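Local coordinates for glutaredoxin-like protein NRDH (Escherichia coli, PDB 1H75) that probably carries electrons to the ribonucleotide reductase system NrdEF as a small glutaredoxin-family redox protein with a redox-active disulfide, at residues D34-P37 against E38-E41; V53-G57 against D58-S62. All blocks are in the same frame, centred on the assembly; numbering follows the deposited sequence.

Contact 1 (D34-P37 against E38-E41); sequences DRVP and EAAE
Val36 and Ala39 meet through single methyl groups: CG1 of Val36 approaches CB of Ala39 at 4.1 Å, a loose apolar contact between two small groups. A first torsion of -170° on Val36 places CG1 opposite the backbone N and next to the carbonyl carbon, the side on which the following turn of chain climbs past. Both side chains also rest on Ile31 of strand 29-32, so the pair lies against the sheet strand that leads into this loop.

Just beside the methyls, the carbonyl oxygen of Val36 receives two backbone N-H groups. Ala39 N lies 2.9 Å from Val36 O, with a bent N-H...O angle of 132°. The straighter but longer approach is that of Ala40 N to Val36 O, at 3.3 Å, and counts as weak. This is the start of helix 37-45: Val36 occupies the N-cap position and Pro37 the first turn, where a proline ring, lacking an N-H, costs the helix no bond. The next i to i+4 bond, from Glu41 N to Pro37 O, is short at 2.9 Å and nearly straight, with 165° at the hydrogen.

Glu41 also passes its side chain close to that acceptor. Its CG turns away from its own carbonyl carbon to lie beside its backbone N, which brings CG to 3.1 Å from Pro37 O. The extended chain then leaves OE1 and OE2 of Glu41 about equally far from Pro37 O, each at 4.1 Å. Ala40 approaches the same oxygen, Pro37 O, with CB at 3.5 Å. Glu38, by contrast, has its CG anti to the backbone N, and its extended chain leads the carboxylate away from the loop. On the loop side, Asp34 OD2 forms a salt bridge with Arg8.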
ATOM      1  N   ASP A  34       7.689  -8.545  -6.119  1.00 17.93           N
ATOM      2  CA  ASP A  34       8.771  -9.247  -6.812  1.00 20.23           C
ATOM      3  C   ASP A  34       8.676 -10.751  -6.504  1.00 19.71           C
ATOM      4  O   ASP A  34       9.001 -11.587  -7.358  1.00 19.80           O
ATOM      5  CB  ASP A  34      10.125  -8.660  -6.388  1.00 21.32           C
ATOM      6  CG  ASP A  34      10.343  -7.260  -6.946  1.00 22.20           C
ATOM      7  OD1 ASP A  34      11.008  -6.457  -6.279  1.00 26.19           O
ATOM      8  OD2 ASP A  34       9.852  -6.965  -8.053  1.00 26.07           O
ATOM      9  N   ARG A  35       8.232 -11.087  -5.294  0.70 21.28           N
ATOM     10  CA  ARG A  35       8.067 -12.485  -4.875  0.70 21.73           C
ATOM     11  C   ARG A  35       6.731 -13.056  -5.353  0.70 20.84           C
ATOM     12  O   ARG A  35       6.557 -14.277  -5.418  0.70 18.90           O
ATOM     13  CB  ARG A  35       8.107 -12.612  -3.345  0.70 24.92           C
ATOM     14  CG  ARG A  35       9.427 -12.241  -2.711  0.70 30.90           C
ATOM     15  CD  ARG A  35       9.397 -12.453  -1.212  0.70 34.85           C
ATOM     16  NE  ARG A  35       9.227 -13.858  -0.849  0.70 39.46           N
ATOM     17  CZ  ARG A  35       9.864 -14.437   0.165  0.70 40.46           C
ATOM     18  NH1 ARG A  35      10.705 -13.726   0.899  0.70 40.97           N
ATOM     19  NH2 ARG A  35       9.663 -15.719   0.445  0.70 40.36           N
ATOM     20  N   VAL A  36       5.794 -12.167  -5.691  1.00 19.08           N
ATOM     21  CA  VAL A  36       4.457 -12.582  -6.136  1.00 17.47           C
ATOM     22  C   VAL A  36       4.114 -11.864  -7.458  1.00 18.30           C
ATOM     23  O   VAL A  36       3.353 -10.885  -7.480  1.00 16.61           O
ATOM     24  CB  VAL A  36       3.396 -12.223  -5.047  1.00 17.14           C
ATOM     25  CG1 VAL A  36       2.055 -12.853  -5.388  1.00 19.21           C
ATOM     26  CG2 VAL A  36       3.859 -12.698  -3.683  1.00 19.09           C
ATOM     27  N   PRO A  37       4.666 -12.351  -8.580  1.00 16.89           N
ATOM     28  CA  PRO A  37       4.422 -11.750  -9.896  1.00 17.21           C
ATOM     29  C   PRO A  37       2.958 -11.660 -10.289  1.00 16.18           C
ATOM     30  O   PRO A  37       2.584 -10.812 -11.102  1.00 16.20           O
ATOM     31  CB  PRO A  37       5.218 -12.646 -10.847  1.00 19.58           C
ATOM     32  CG  PRO A  37       6.355 -13.103 -10.003  1.00 21.25           C
ATOM     33  CD  PRO A  37       5.727 -13.375  -8.652  1.00 19.11           C
ATOM     34  N   GLU A  38       2.128 -12.534  -9.738  1.00 16.00           N
ATOM     35  CA  GLU A  38       0.701 -12.485 -10.037  1.00 16.47           C
ATOM     36  C   GLU A  38       0.152 -11.113  -9.587  1.00 15.74           C
ATOM     37  O   GLU A  38      -0.647 -10.493 -10.293  1.00 16.77           O
ATOM     38  CB  GLU A  38      -0.032 -13.598  -9.281  1.00 18.45           C
ATOM     39  CG  GLU A  38      -1.533 -13.621  -9.547  1.00 20.39           C
ATOM     40  CD  GLU A  38      -2.206 -14.829  -8.944  1.00 23.31           C
ATOM     41  OE1 GLU A  38      -3.457 -14.885  -8.972  1.00 25.60           O
ATOM     42  OE2 GLU A  38      -1.480 -15.728  -8.451  1.00 26.15           O
ATOM     43  N   ALA A  39       0.609 -10.640  -8.430  1.00 15.85           N
ATOM     44  CA  ALA A  39       0.155  -9.352  -7.908  1.00 15.37           C
ATOM     45  C   ALA A  39       0.720  -8.216  -8.767  1.00 13.30           C
ATOM     46  O   ALA A  39       0.017  -7.257  -9.087  1.00 13.49           O
ATOM     47  CB  ALA A  39       0.593  -9.191  -6.447  1.00 12.95           C
ATOM     48  N   ALA A  40       1.994  -8.330  -9.145  1.00 15.00           N
ATOM     49  CA  ALA A  40       2.623  -7.306  -9.980  1.00 13.99           C
ATOM     50  C   ALA A  40       1.814  -7.157 -11.272  1.00 15.58           C
ATOM     51  O   ALA A  40       1.486  -6.035 -11.686  1.00 13.68           O
ATOM     52  CB  ALA A  40       4.062  -7.705 -10.322  1.00 14.76           C
ATOM     53  N   GLU A  41       1.472  -8.293 -11.892  1.00 15.56           N
ATOM     54  CA  GLU A  41       0.716  -8.276 -13.145  1.00 16.86           C
ATOM     55  C   GLU A  41      -0.654  -7.652 -12.946  1.00 16.32           C
ATOM     56  O   GLU A  41      -1.099  -6.831 -13.775  1.00 16.35           O
ATOM     57  CB  GLU A  41       0.571  -9.704 -13.701  1.00 19.38           C
ATOM     58  CG  GLU A  41       1.915 -10.300 -14.119  1.00 26.66           C
ATOM     59  CD  GLU A  41       1.857 -11.791 -14.471  1.00 31.70           C
ATOM     60  OE1 GLU A  41       2.914 -12.324 -14.868  1.00 36.25           O
ATOM     61  OE2 GLU A  41       0.779 -12.432 -14.354  1.00 35.61           O
TER

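Contact 2 (V53-G57 against D58-S62); sequences VVIAG and DLSWS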
ATOM      1  N   VAL A  53       1.722   0.210  -3.737  1.00 12.45           N
ATOM      2  CA  VAL A  53       0.336   0.385  -4.110  1.00 13.46           C
ATOM      3  C   VAL A  53      -0.428  -0.011  -2.852  1.00 13.38           C
ATOM      4  O   VAL A  53      -0.179  -1.070  -2.261  1.00 15.36           O
ATOM      5  CB  VAL A  53      -0.108  -0.492  -5.296  1.00 13.08           C
ATOM      6  CG1 VAL A  53      -1.634  -0.422  -5.440  1.00 14.59           C
ATOM      7  CG2 VAL A  53       0.526   0.026  -6.577  1.00 13.89           C
ATOM      8  N   VAL A  54      -1.335   0.851  -2.412  1.00 12.35           N
ATOM      9  CA  VAL A  54      -2.135   0.551  -1.240  1.00 12.97           C
ATOM     10  C   VAL A  54      -3.566   0.357  -1.670  1.00 13.11           C
ATOM     11  O   VAL A  54      -4.114   1.185  -2.414  1.00 13.48           O
ATOM     12  CB  VAL A  54      -2.116   1.698  -0.194  1.00 12.37           C
ATOM     13  CG1 VAL A  54      -3.076   1.367   0.943  1.00 14.33           C
ATOM     14  CG2 VAL A  54      -0.712   1.919   0.326  1.00 14.88           C
ATOM     15  N   ILE A  55      -4.160  -0.751  -1.245  1.00 12.63           N
ATOM     16  CA  ILE A  55      -5.562  -1.037  -1.562  1.00 14.05           C
ATOM     17  C   ILE A  55      -6.266  -1.207  -0.223  1.00 14.72           C
ATOM     18  O   ILE A  55      -5.857  -2.023   0.613  1.00 14.42           O
ATOM     19  CB  ILE A  55      -5.741  -2.359  -2.386  1.00 15.07           C
ATOM     20  CG1 ILE A  55      -4.992  -2.287  -3.712  1.00 16.36           C
ATOM     21  CG2 ILE A  55      -7.230  -2.633  -2.613  1.00 16.73           C
ATOM     22  CD1 ILE A  55      -5.326  -1.095  -4.587  1.00 16.08           C
ATOM     23  N   ALA A  56      -7.328  -0.440  -0.015  1.00 15.07           N
ATOM     24  CA  ALA A  56      -8.055  -0.502   1.239  1.00 16.02           C
ATOM     25  C   ALA A  56      -9.507  -0.119   0.984  1.00 17.72           C
ATOM     26  O   ALA A  56      -9.826   1.038   0.731  1.00 15.72           O
ATOM     27  CB  ALA A  56      -7.411   0.453   2.241  1.00 18.50           C
ATOM     28  N   GLY A  57     -10.394  -1.105   1.038  1.00 19.15           N
ATOM     29  CA  GLY A  57     -11.783  -0.798   0.760  1.00 21.63           C
ATOM     30  C   GLY A  57     -11.900  -0.271  -0.661  1.00 20.12           C
ATOM     31  O   GLY A  57     -11.406  -0.904  -1.591  1.00 21.40           O
ATOM     32  N   ASP A  58     -12.521   0.899  -0.820  1.00 21.17           N
ATOM     33  CA  ASP A  58     -12.707   1.524  -2.138  1.00 20.95           C
ATOM     34  C   ASP A  58     -11.509   2.356  -2.580  1.00 19.05           C
ATOM     35  O   ASP A  58     -11.487   2.840  -3.708  1.00 19.00           O
ATOM     36  CB  ASP A  58     -13.897   2.489  -2.152  1.00 24.78           C
ATOM     37  CG  ASP A  58     -15.233   1.813  -1.942  1.00 28.95           C
ATOM     38  OD1 ASP A  58     -15.354   0.582  -2.140  1.00 32.47           O
ATOM     39  OD2 ASP A  58     -16.170   2.558  -1.591  1.00 33.22           O
ATOM     40  N   LEU A  59     -10.549   2.564  -1.682  1.00 16.14           N
ATOM     41  CA  LEU A  59      -9.382   3.381  -1.993  1.00 14.50           C
ATOM     42  C   LEU A  59      -8.236   2.568  -2.580  1.00 15.70           C
ATOM     43  O   LEU A  59      -8.004   1.432  -2.187  1.00 13.66           O
ATOM     44  CB  LEU A  59      -8.890   4.084  -0.726  1.00 15.24           C
ATOM     45  CG  LEU A  59      -9.968   4.884   0.013  1.00 16.27           C
ATOM     46  CD1 LEU A  59      -9.356   5.598   1.208  1.00 17.31           C
ATOM     47  CD2 LEU A  59     -10.591   5.908  -0.915  1.00 16.57           C
ATOM     48  N   SER A  60      -7.515   3.172  -3.516  1.00 14.07           N
ATOM     49  CA  SER A  60      -6.378   2.504  -4.145  1.00 15.09           C
ATOM     50  C   SER A  60      -5.466   3.581  -4.698  1.00 18.01           C
ATOM     51  O   SER A  60      -5.883   4.377  -5.545  1.00 21.19           O
ATOM     52  CB  SER A  60      -6.847   1.585  -5.276  1.00 15.75           C
ATOM     53  OG  SER A  60      -7.383   2.322  -6.366  1.00 20.96           O
ATOM     54  N   TRP A  61      -4.228   3.614  -4.221  1.00 13.03           N
ATOM     55  CA  TRP A  61      -3.313   4.637  -4.672  1.00 11.10           C
ATOM     56  C   TRP A  61      -1.897   4.100  -4.708  1.00 11.58           C
ATOM     57  O   TRP A  61      -1.606   3.035  -4.153  1.00 11.59           O
ATOM     58  CB  TRP A  61      -3.363   5.852  -3.744  1.00 11.87           C
ATOM     59  CG  TRP A  61      -2.816   5.638  -2.359  1.00 12.40           C
ATOM     60  CD1 TRP A  61      -1.521   5.746  -1.959  1.00 10.88           C
ATOM     61  CD2 TRP A  61      -3.573   5.298  -1.197  1.00 11.40           C
ATOM     62  NE1 TRP A  61      -1.411   5.491  -0.608  1.00 11.24           N
ATOM     63  CE2 TRP A  61      -2.666   5.214  -0.117  1.00 13.45           C
ATOM     64  CE3 TRP A  61      -4.938   5.061  -0.962  1.00 12.59           C
ATOM     65  CZ2 TRP A  61      -3.075   4.907   1.186  1.00 11.75           C
ATOM     66  CZ3 TRP A  61      -5.349   4.754   0.340  1.00 13.77           C
ATOM     67  CH2 TRP A  61      -4.421   4.680   1.401  1.00 12.28           C
ATOM     68  N   SER A  62      -1.022   4.871  -5.337  1.00 12.39           N
ATOM     69  CA  SER A  62       0.388   4.481  -5.441  1.00 12.24           C
ATOM     70  C   SER A  62       1.306   5.579  -4.917  1.00 12.90           C
ATOM     71  O   SER A  62       0.902   6.731  -4.838  1.00 14.15           O
ATOM     72  CB  SER A  62       0.746   4.169  -6.895  1.00 11.75           C
ATOM     73  OG  SER A  62       0.542   5.281  -7.763  1.00 13.74           O
TER
HETATM   74  O   HOH W   1      -9.961  -0.302  -3.944  1.00 34.31           O
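With chi1 at 68°, Trp61 sets its CG between its backbone N and carbonyl carbon, which lays one face of the indole against Val54, the two side chains side by side; Val54's own chi1 of 175° puts CG1 over the ring. The two belong to a beta hairpin, antiparallel strands 53-56 and 59-62 joined by a type II' turn from Ala56 to Leu59. Val54 CB stands 3.8 Å from the centroid of the six-membered ring of Trp61, 23° off its normal, a CH-pi contact; CG1 of Val54 reaches CZ2 of Trp61 at 3.5 Å. Leu59 CB lies at the indole edge, in its plane, and Met68 and Ile69 of helix 66-69 also touch the indole. Were Trp61 an alanine, Val54 would probably lose the ring face it packs on and a gap would open toward Met68 and Ile69.

Val54 and Trp61 also form a hydrogen-bonded pair, Val54 N to Trp61 O at 2.8 Å and Trp61 N to Val54 O at 3.0 Å. Gly57 takes the turn with a positive phi, which favours glycine. A water donates to Gly57 O at 2.8 Å and, weakly, to Leu59 O at 3.2 Å.

Contact 1 comes first along the chain and contact 2 after it, helix 37-45 and strand 53-56 being successive elements. The centres of the two contacts lie about 17 Å apart and their nearest atoms about 8 Å, so the two do not touch. The four-stranded mixed sheet relates them: contact 1 follows strand 29-32, at one edge, whereas contact 2 supplies the other outermost strand, 59-62, together with 53-56. Strand 3-7 lies between, parallel to 29-32 and antiparallel to 53-56. The strand order 2-1-3-4 fits the thioredoxin-like fold of glutaredoxins, in which helix 37-45 links the two halves of the sheet. Neither contact contains Cys11 or Cys14, the probable redox-active pair.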